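Local coordinates for protein 2-oxoadipate dioxygenase/decarboxylase, chloroplastic/amyloplastic (Oryza sativa, PDB 6W1K) that catalyses the iron(II)-dependent, O2-driven decarboxylation and hydroxylation of 2-oxoadipate to (R)-2-hydroxyglutarate in plastid lysine catabolism, at residues V25-E30 / G114-L119; A99-P104 / L119-I124. One frame throughout, in Å; residues are numbered along the deposited sequence.

Contact 1 (V25-E30 / G114-L119)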
ATOM      1  N   VAL A  25     -11.584   1.554 -11.715  1.00 20.05           N
ATOM      2  CA  VAL A  25     -11.768   1.595 -10.271  1.00 23.06           C
ATOM      3  C   VAL A  25     -10.458   1.972  -9.580  1.00 23.42           C
ATOM      4  O   VAL A  25     -10.433   2.827  -8.675  1.00 25.28           O
ATOM      5  CB  VAL A  25     -12.313   0.245  -9.750  1.00 23.75           C
ATOM      6  CG1 VAL A  25     -12.388   0.257  -8.203  1.00 24.52           C
ATOM      7  CG2 VAL A  25     -13.721  -0.075 -10.285  1.00 24.95           C
ATOM      8  N   ILE A  26      -9.358   1.326  -9.956  1.00 23.09           N
ATOM      9  CA  ILE A  26      -8.114   1.621  -9.254  1.00 23.88           C
ATOM     10  C   ILE A  26      -7.646   3.005  -9.653  1.00 24.21           C
ATOM     11  O   ILE A  26      -6.945   3.664  -8.878  1.00 24.65           O
ATOM     12  CB  ILE A  26      -7.013   0.550  -9.447  1.00 24.20           C
ATOM     13  CG1 ILE A  26      -6.713   0.235 -10.906  1.00 23.89           C
ATOM     14  CG2 ILE A  26      -7.414  -0.699  -8.687  1.00 25.95           C
ATOM     15  CD1 ILE A  26      -5.377  -0.504 -11.120  1.00 24.96           C
ATOM     16  N   SER A  27      -8.074   3.481 -10.820  1.00 24.63           N
ATOM     17  CA  SER A  27      -7.779   4.851 -11.214  1.00 26.45           C
ATOM     18  C   SER A  27      -8.470   5.835 -10.290  1.00 26.87           C
ATOM     19  O   SER A  27      -7.876   6.844  -9.895  1.00 26.38           O
ATOM     20  CB  SER A  27      -8.191   5.068 -12.669  1.00 28.64           C
ATOM     21  OG  SER A  27      -8.083   6.421 -12.992  1.00 29.99           O
ATOM     22  N   ASN A  28      -9.705   5.528  -9.879  1.00 23.74           N
ATOM     23  CA  ASN A  28     -10.403   6.406  -8.947  1.00 25.55           C
ATOM     24  C   ASN A  28      -9.786   6.339  -7.556  1.00 23.81           C
ATOM     25  O   ASN A  28      -9.711   7.355  -6.869  1.00 24.45           O
ATOM     26  CB  ASN A  28     -11.897   6.060  -8.925  1.00 27.61           C
ATOM     27  CG  ASN A  28     -12.610   6.618 -10.124  1.00 31.17           C
ATOM     28  OD1 ASN A  28     -12.213   7.654 -10.628  1.00 32.54           O
ATOM     29  ND2 ASN A  28     -13.626   5.930 -10.616  1.00 32.87           N
ATOM     30  N   MET A  29      -9.315   5.159  -7.125  1.00 22.86           N
ATOM     31  CA  MET A  29      -8.588   5.102  -5.860  1.00 24.79           C
ATOM     32  C   MET A  29      -7.375   6.022  -5.909  1.00 25.21           C
ATOM     33  O   MET A  29      -7.102   6.765  -4.957  1.00 26.29           O
ATOM     34  CB  MET A  29      -8.159   3.667  -5.555  1.00 27.84           C
ATOM     35  CG  MET A  29      -9.317   2.684  -5.375  1.00 31.35           C
ATOM     36  SD  MET A  29      -8.701   0.983  -5.213  1.00 28.86           S
ATOM     37  CE  MET A  29     -10.046   0.174  -4.381  1.00 30.25           C
ATOM     38  N   GLU A  30      -6.638   5.974  -7.015  1.00 25.57           N
ATOM     39  CA  GLU A  30      -5.450   6.793  -7.187  1.00 28.27           C
ATOM     40  C   GLU A  30      -5.784   8.271  -7.240  1.00 26.72           C
ATOM     41  O   GLU A  30      -4.979   9.106  -6.792  1.00 24.83           O
ATOM     42  CB  GLU A  30      -4.746   6.399  -8.477  1.00 34.97           C
ATOM     43  CG  GLU A  30      -3.526   7.200  -8.787  1.00 41.62           C
ATOM     44  CD  GLU A  30      -3.152   7.131 -10.266  1.00 49.68           C
ATOM     45  OE1 GLU A  30      -3.973   7.523 -11.128  1.00 50.81           O
ATOM     46  OE2 GLU A  30      -2.033   6.701 -10.570  1.00 49.20           O
ATOM     47  N   GLY A 114       1.182   3.410 -14.992  1.00 33.90           N
ATOM     48  CA  GLY A 114       0.382   3.554 -13.774  1.00 31.53           C
ATOM     49  C   GLY A 114      -0.712   2.506 -13.698  1.00 27.91           C
ATOM     50  O   GLY A 114      -0.475   1.302 -13.867  1.00 25.77           O
ATOM     51  N   VAL A 115      -1.955   2.947 -13.478  1.00 26.42           N
ATOM     52  CA  VAL A 115      -3.042   1.975 -13.406  1.00 26.37           C
ATOM     53  C   VAL A 115      -3.368   1.367 -14.777  1.00 26.73           C
ATOM     54  O   VAL A 115      -4.097   0.371 -14.832  1.00 26.78           O
ATOM     55  CB  VAL A 115      -4.314   2.602 -12.807  1.00 26.78           C
ATOM     56  CG1 VAL A 115      -4.020   3.081 -11.386  1.00 26.46           C
ATOM     57  CG2 VAL A 115      -4.821   3.760 -13.710  1.00 27.97           C
ATOM     58  N   TYR A 116      -2.849   1.929 -15.867  1.00 26.93           N
ATOM     59  CA  TYR A 116      -2.975   1.334 -17.201  1.00 29.52           C
ATOM     60  C   TYR A 116      -1.732   0.540 -17.626  1.00 28.36           C
ATOM     61  O   TYR A 116      -1.640   0.105 -18.786  1.00 28.38           O
ATOM     62  CB  TYR A 116      -3.307   2.425 -18.219  1.00 34.09           C
ATOM     63  CG  TYR A 116      -4.575   3.150 -17.824  1.00 43.01           C
ATOM     64  CD1 TYR A 116      -5.819   2.533 -17.940  1.00 44.63           C
ATOM     65  CD2 TYR A 116      -4.522   4.431 -17.278  1.00 51.44           C
ATOM     66  CE1 TYR A 116      -6.982   3.187 -17.543  1.00 50.22           C
ATOM     67  CE2 TYR A 116      -5.679   5.094 -16.886  1.00 60.36           C
ATOM     68  CZ  TYR A 116      -6.900   4.464 -17.002  1.00 56.85           C
ATOM     69  OH  TYR A 116      -8.038   5.133 -16.602  1.00 60.53           O
ATOM     70  N   GLY A 117      -0.812   0.303 -16.704  1.00 27.73           N
ATOM     71  CA  GLY A 117       0.363  -0.493 -16.958  1.00 27.33           C
ATOM     72  C   GLY A 117       0.171  -1.862 -16.356  1.00 27.87           C
ATOM     73  O   GLY A 117      -0.959  -2.327 -16.178  1.00 24.59           O
ATOM     74  N   PRO A 118       1.266  -2.538 -16.024  1.00 31.71           N
ATOM     75  CA  PRO A 118       1.134  -3.851 -15.378  1.00 32.17           C
ATOM     76  C   PRO A 118       0.333  -3.691 -14.092  1.00 27.33           C
ATOM     77  O   PRO A 118       0.568  -2.778 -13.307  1.00 27.84           O
ATOM     78  CB  PRO A 118       2.583  -4.280 -15.124  1.00 37.41           C
ATOM     79  CG  PRO A 118       3.409  -3.055 -15.285  1.00 44.30           C
ATOM     80  CD  PRO A 118       2.672  -2.164 -16.249  1.00 37.99           C
ATOM     81  N   LEU A 119      -0.645  -4.556 -13.905  1.00 25.77           N
ATOM     82  CA  LEU A 119      -1.531  -4.411 -12.761  1.00 26.30           C
ATOM     83  C   LEU A 119      -0.755  -4.583 -11.460  1.00 28.89           C
ATOM     84  O   LEU A 119       0.144  -5.436 -11.375  1.00 24.58           O
ATOM     85  CB  LEU A 119      -2.650  -5.440 -12.818  1.00 26.10           C
ATOM     86  CG  LEU A 119      -3.794  -5.204 -13.792  1.00 26.57           C
ATOM     87  CD1 LEU A 119      -4.645  -6.473 -13.756  1.00 27.67           C
ATOM     88  CD2 LEU A 119      -4.607  -3.937 -13.506  1.00 26.42           C
TER
HETATM   89  O   HOH W   1      -1.983   5.899 -13.260  1.00 33.88           O
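The phenol ring of Tyr-116 comes up to Ser-27 with its hydroxyl end, and Tyr-116 OH lies 3.8 Å from Ser-27 OG. One face of the ring rests on Val-115 CG2, which sits 3.5 Å from the plane and toward the rim. The Ser-27 hydroxyl has its polar partner one turn on in the helix, at Lys-31 NZ. The other flat group is the Glu-30 carboxylate. A water bridges its OE2, 2.8 Å away, to Val-115 N at 3.0 Å, and Tyr-57 OH bonds to the same OE2. Val-115 carries the apolar part. Its CG2 branch meets Ser-27 CB at 3.8 Å, while its CB lies 3.7 Å from Ile-26 CD1. The Ile-26 and Val-115 side chains run alongside each other in opposite directions. Ile-26 CG1 stands between its backbone N and carbonyl carbon (chi1 53°), and chi2 extends the chain toward the loop. CD1 thereby also reaches Leu-119 CD2, at 4.3 Å. Val-115 and Tyr-116 are the corner residues of a type I turn, closed by Gly-117 N to Gly-114 O at 3.0 Å. Arg-23, one turn before Ser-27 in helix 16-36, bonds through NH1 to the carbonyls of Val-115 and Gly-117. The contact joins that helix to the loop before strand 121-127. Ile-26 and Val-115 both pack on Phe-60 of strand 57-65, and Met-29 touches helix 154-160.

Contact 2 (A99-P104 / L119-I124). With OOG (2-oxoadipic acid), chain F.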
ATOM      1  N   ALA A  99      -1.504  -9.412   7.711  1.00 26.81           N
ATOM      2  CA  ALA A  99      -1.614  -8.918   6.351  1.00 25.34           C
ATOM      3  C   ALA A  99      -1.633 -10.098   5.387  1.00 25.77           C
ATOM      4  O   ALA A  99      -1.107 -11.158   5.685  1.00 24.65           O
ATOM      5  CB  ALA A  99      -0.457  -7.979   5.984  1.00 25.23           C
ATOM      6  N   LEU A 100      -2.261  -9.887   4.234  1.00 26.70           N
ATOM      7  CA  LEU A 100      -2.256 -10.826   3.122  1.00 30.09           C
ATOM      8  C   LEU A 100      -1.959 -10.035   1.871  1.00 26.25           C
ATOM      9  O   LEU A 100      -2.429  -8.905   1.727  1.00 27.27           O
ATOM     10  CB  LEU A 100      -3.598 -11.497   2.987  1.00 38.56           C
ATOM     11  CG  LEU A 100      -3.814 -12.790   2.222  1.00 50.18           C
ATOM     12  CD1 LEU A 100      -2.952 -13.894   2.744  1.00 49.16           C
ATOM     13  CD2 LEU A 100      -5.311 -13.148   2.375  1.00 49.74           C
ATOM     14  N   TRP A 101      -1.210 -10.609   0.955  1.00 24.47           N
ATOM     15  CA  TRP A 101      -1.037  -9.951  -0.327  1.00 23.72           C
ATOM     16  C   TRP A 101      -1.642 -10.813  -1.428  1.00 23.72           C
ATOM     17  O   TRP A 101      -1.913 -12.005  -1.245  1.00 23.90           O
ATOM     18  CB  TRP A 101       0.426  -9.626  -0.583  1.00 24.26           C
ATOM     19  CG  TRP A 101       1.345 -10.726  -0.962  1.00 26.05           C
ATOM     20  CD1 TRP A 101       2.017 -11.592  -0.131  1.00 27.30           C
ATOM     21  CD2 TRP A 101       1.767 -11.046  -2.294  1.00 27.30           C
ATOM     22  NE1 TRP A 101       2.845 -12.416  -0.867  1.00 28.32           N
ATOM     23  CE2 TRP A 101       2.687 -12.116  -2.200  1.00 29.21           C
ATOM     24  CE3 TRP A 101       1.450 -10.527  -3.556  1.00 26.90           C
ATOM     25  CZ2 TRP A 101       3.304 -12.681  -3.324  1.00 29.17           C
ATOM     26  CZ3 TRP A 101       2.088 -11.084  -4.685  1.00 27.85           C
ATOM     27  CH2 TRP A 101       3.000 -12.144  -4.556  1.00 27.52           C
ATOM     28  N   PHE A 102      -1.909 -10.153  -2.550  1.00 24.24           N
ATOM     29  CA  PHE A 102      -2.685 -10.695  -3.666  1.00 23.03           C
ATOM     30  C   PHE A 102      -1.929 -10.379  -4.955  1.00 22.91           C
ATOM     31  O   PHE A 102      -1.491  -9.249  -5.163  1.00 23.42           O
ATOM     32  CB  PHE A 102      -4.096 -10.097  -3.721  1.00 23.06           C
ATOM     33  CG  PHE A 102      -4.905 -10.318  -2.464  1.00 23.50           C
ATOM     34  CD1 PHE A 102      -4.648  -9.584  -1.330  1.00 23.40           C
ATOM     35  CD2 PHE A 102      -5.885 -11.280  -2.426  1.00 24.79           C
ATOM     36  CE1 PHE A 102      -5.373  -9.838  -0.178  1.00 24.21           C
ATOM     37  CE2 PHE A 102      -6.619 -11.542  -1.292  1.00 26.31           C
ATOM     38  CZ  PHE A 102      -6.376 -10.827  -0.161  1.00 25.59           C
ATOM     39  N   SER A 103      -1.759 -11.403  -5.814  1.00 22.63           N
ATOM     40  CA  SER A 103      -1.098 -11.216  -7.092  1.00 24.57           C
ATOM     41  C   SER A 103      -2.155 -11.069  -8.179  1.00 22.87           C
ATOM     42  O   SER A 103      -3.191 -11.744  -8.141  1.00 22.46           O
ATOM     43  CB  SER A 103      -0.193 -12.402  -7.441  1.00 26.65           C
ATOM     44  OG  SER A 103      -0.926 -13.584  -7.318  1.00 30.11           O
ATOM     45  N   PRO A 104      -1.886 -10.256  -9.187  1.00 22.75           N
ATOM     46  CA  PRO A 104      -2.940  -9.898 -10.154  1.00 23.75           C
ATOM     47  C   PRO A 104      -3.206 -10.999 -11.161  1.00 23.96           C
ATOM     48  O   PRO A 104      -2.389 -11.897 -11.365  1.00 22.28           O
ATOM     49  CB  PRO A 104      -2.388  -8.631 -10.838  1.00 23.82           C
ATOM     50  CG  PRO A 104      -0.921  -8.697 -10.657  1.00 23.64           C
ATOM     51  CD  PRO A 104      -0.633  -9.505  -9.389  1.00 23.47           C
ATOM     52  N   LEU A 119      -0.645  -4.556 -13.905  1.00 25.77           N
ATOM     53  CA  LEU A 119      -1.531  -4.411 -12.761  1.00 26.30           C
ATOM     54  C   LEU A 119      -0.755  -4.583 -11.460  1.00 28.89           C
ATOM     55  O   LEU A 119       0.144  -5.436 -11.375  1.00 24.58           O
ATOM     56  CB  LEU A 119      -2.650  -5.440 -12.818  1.00 26.10           C
ATOM     57  CG  LEU A 119      -3.794  -5.204 -13.792  1.00 26.57           C
ATOM     58  CD1 LEU A 119      -4.645  -6.473 -13.756  1.00 27.67           C
ATOM     59  CD2 LEU A 119      -4.607  -3.937 -13.506  1.00 26.42           C
ATOM     60  N   PRO A 120      -1.070  -3.799 -10.433  1.00 26.38           N
ATOM     61  CA  PRO A 120      -0.297  -3.875  -9.190  1.00 25.51           C
ATOM     62  C   PRO A 120      -0.731  -5.047  -8.322  1.00 25.80           C
ATOM     63  O   PRO A 120      -1.876  -5.510  -8.382  1.00 25.02           O
ATOM     64  CB  PRO A 120      -0.604  -2.536  -8.513  1.00 25.11           C
ATOM     65  CG  PRO A 120      -2.046  -2.213  -8.943  1.00 25.09           C
ATOM     66  CD  PRO A 120      -2.077  -2.705 -10.407  1.00 25.55           C
ATOM     67  N   ARG A 121       0.241  -5.568  -7.573  1.00 26.39           N
ATOM     68  CA  ARG A 121      -0.060  -6.423  -6.438  1.00 25.25           C
ATOM     69  C   ARG A 121      -0.865  -5.613  -5.432  1.00 23.28           C
ATOM     70  O   ARG A 121      -0.886  -4.380  -5.463  1.00 22.03           O
ATOM     71  CB  ARG A 121       1.223  -6.976  -5.802  1.00 26.24           C
ATOM     72  CG  ARG A 121       2.162  -7.742  -6.763  1.00 27.50           C
ATOM     73  CD  ARG A 121       3.521  -7.833  -6.096  1.00 28.60           C
ATOM     74  NE  ARG A 121       4.580  -8.405  -6.909  1.00 30.38           N
ATOM     75  CZ  ARG A 121       5.278  -7.744  -7.823  1.00 31.82           C
ATOM     76  NH1 ARG A 121       5.025  -6.453  -8.060  1.00 32.35           N
ATOM     77  NH2 ARG A 121       6.223  -8.369  -8.490  1.00 32.80           N
ATOM     78  N   ILE A 122      -1.561  -6.313  -4.539  1.00 23.08           N
ATOM     79  CA  ILE A 122      -2.323  -5.659  -3.483  1.00 23.32           C
ATOM     80  C   ILE A 122      -1.872  -6.206  -2.133  1.00 21.81           C
ATOM     81  O   ILE A 122      -1.773  -7.416  -1.954  1.00 21.70           O
ATOM     82  CB  ILE A 122      -3.852  -5.844  -3.652  1.00 24.91           C
ATOM     83  CG1 ILE A 122      -4.318  -5.489  -5.062  1.00 25.54           C
ATOM     84  CG2 ILE A 122      -4.568  -4.991  -2.610  1.00 26.79           C
ATOM     85  CD1 ILE A 122      -4.348  -4.049  -5.365  1.00 26.27           C
ATOM     86  N   PHE A 123      -1.593  -5.306  -1.190  1.00 22.60           N
ATOM     87  CA  PHE A 123      -1.170  -5.640   0.170  1.00 23.80           C
ATOM     88  C   PHE A 123      -2.256  -5.087   1.094  1.00 23.73           C
ATOM     89  O   PHE A 123      -2.527  -3.886   1.057  1.00 24.65           O
ATOM     90  CB  PHE A 123       0.207  -5.017   0.471  1.00 24.86           C
ATOM     91  CG  PHE A 123       0.801  -5.415   1.792  1.00 27.50           C
ATOM     92  CD1 PHE A 123       0.348  -4.842   2.987  1.00 28.25           C
ATOM     93  CD2 PHE A 123       1.834  -6.344   1.842  1.00 28.97           C
ATOM     94  CE1 PHE A 123       0.921  -5.210   4.218  1.00 29.82           C
ATOM     95  CE2 PHE A 123       2.405  -6.722   3.059  1.00 30.44           C
ATOM     96  CZ  PHE A 123       1.945  -6.163   4.246  1.00 30.93           C
ATOM     97  N   ILE A 124      -2.923  -5.959   1.867  1.00 23.96           N
ATOM     98  CA  ILE A 124      -4.037  -5.539   2.718  1.00 22.98           C
ATOM     99  C   ILE A 124      -3.742  -6.022   4.132  1.00 22.21           C
ATOM    100  O   ILE A 124      -3.525  -7.221   4.349  1.00 21.08           O
ATOM    101  CB  ILE A 124      -5.391  -6.090   2.264  1.00 24.28           C
ATOM    102  CG1 ILE A 124      -5.631  -5.770   0.782  1.00 25.20           C
ATOM    103  CG2 ILE A 124      -6.477  -5.469   3.103  1.00 24.31           C
ATOM    104  CD1 ILE A 124      -6.874  -6.414   0.181  1.00 24.66           C
TER
HETATM  105  C2  OOG F 402       1.719  -1.340   4.578  1.00 78.91           C
HETATM  106  C3  OOG F 402       3.211  -1.422   4.907  1.00 79.22           C
HETATM  107  C4  OOG F 402       3.804  -2.723   4.356  1.00 79.11           C
HETATM  108  C6  OOG F 402       5.340  -3.276   2.272  1.00 77.31           C
HETATM  109  O4  OOG F 402       5.895  -4.232   2.871  1.00 77.02           O
HETATM  110  O3  OOG F 402       5.812  -2.866   1.189  1.00 76.29           O
HETATM  111  C5  OOG F 402       4.099  -2.616   2.860  1.00 78.50           C
HETATM  112  C1  OOG F 402       1.034  -0.172   5.303  1.00 77.90           C
HETATM  113  O1  OOG F 402      -0.142  -0.151   5.416  1.00 76.90           O
HETATM  114  O2  OOG F 402       1.770   0.887   5.838  1.00 77.46           O
HETATM  115  O5  OOG F 402       3.371  -2.025   2.145  1.00 78.85           O
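Ala-99 starts the contact, its CB 3.5 Å from Phe-123 CZ. Leu-100 pairs with Ile-124 through nearly straight bonds, Leu-100 N to Ile-124 O and Ile-124 N to Leu-100 O, each 3.0 Å. Trp-101 faces Phe-123 in a non-hydrogen-bonded pair. Its indole and Arg-121 lie side by side, pointing the same way, with Trp-101 CZ3 3.8 Å from Arg-121 CD and ring and guanidinium planes 43° apart. That guanidinium makes salt bridges to Asp-292 and Glu-287. These antiparallel strands are the last two of a beta-alpha-beta-beta-beta module, consistent with the glyoxalase clan. On the Trp-101 face, chi1 of -174° carries the Phe-123 ring away from its own N toward Ala-99, where one face meets C4 of 2-oxoadipate, 3.8 Å from the plane, offset toward the rim. With an alanine here, substrate C4 is likely to lose this apolar wall and a gap to open beside Ala-99. Phe-102 N donates to Ile-122 O at 2.8 Å, bent to 142°, and Ile-122 N returns one to Phe-102 O. The Phe-102 ring has Ile-122 O at its edge, in plane, and CE1 lies 3.8 Å from Ile-124 CD1. Beyond the strand, Pro-104 CB packs on Leu-119 CB at 3.8 Å.

In the fold
Along the chain the segments alternate: 25-30, 99-104, 114-119, 119-124. The centres of the two contacts lie about 13 Å apart. Leu-119 belongs to both, and Ile-26 CD1 touches Pro-120 CD at 4.0 Å, so the packing is continuous. Contact 1 sets helix 16-36 against the connection between strands 97-103 and 121-127. Contact 2 pairs those two strands within the large mixed sheet. Strand 57-65 lies beside both contacts and pairs in parallel with 121-127. It carries His-59, which with His-195 and Glu-267 binds the metal, here nickel. Contact 2 reaches the substrate pocket through Phe-123, while contact 1 lies further from the pocket, where the connection leads into strand 121-127.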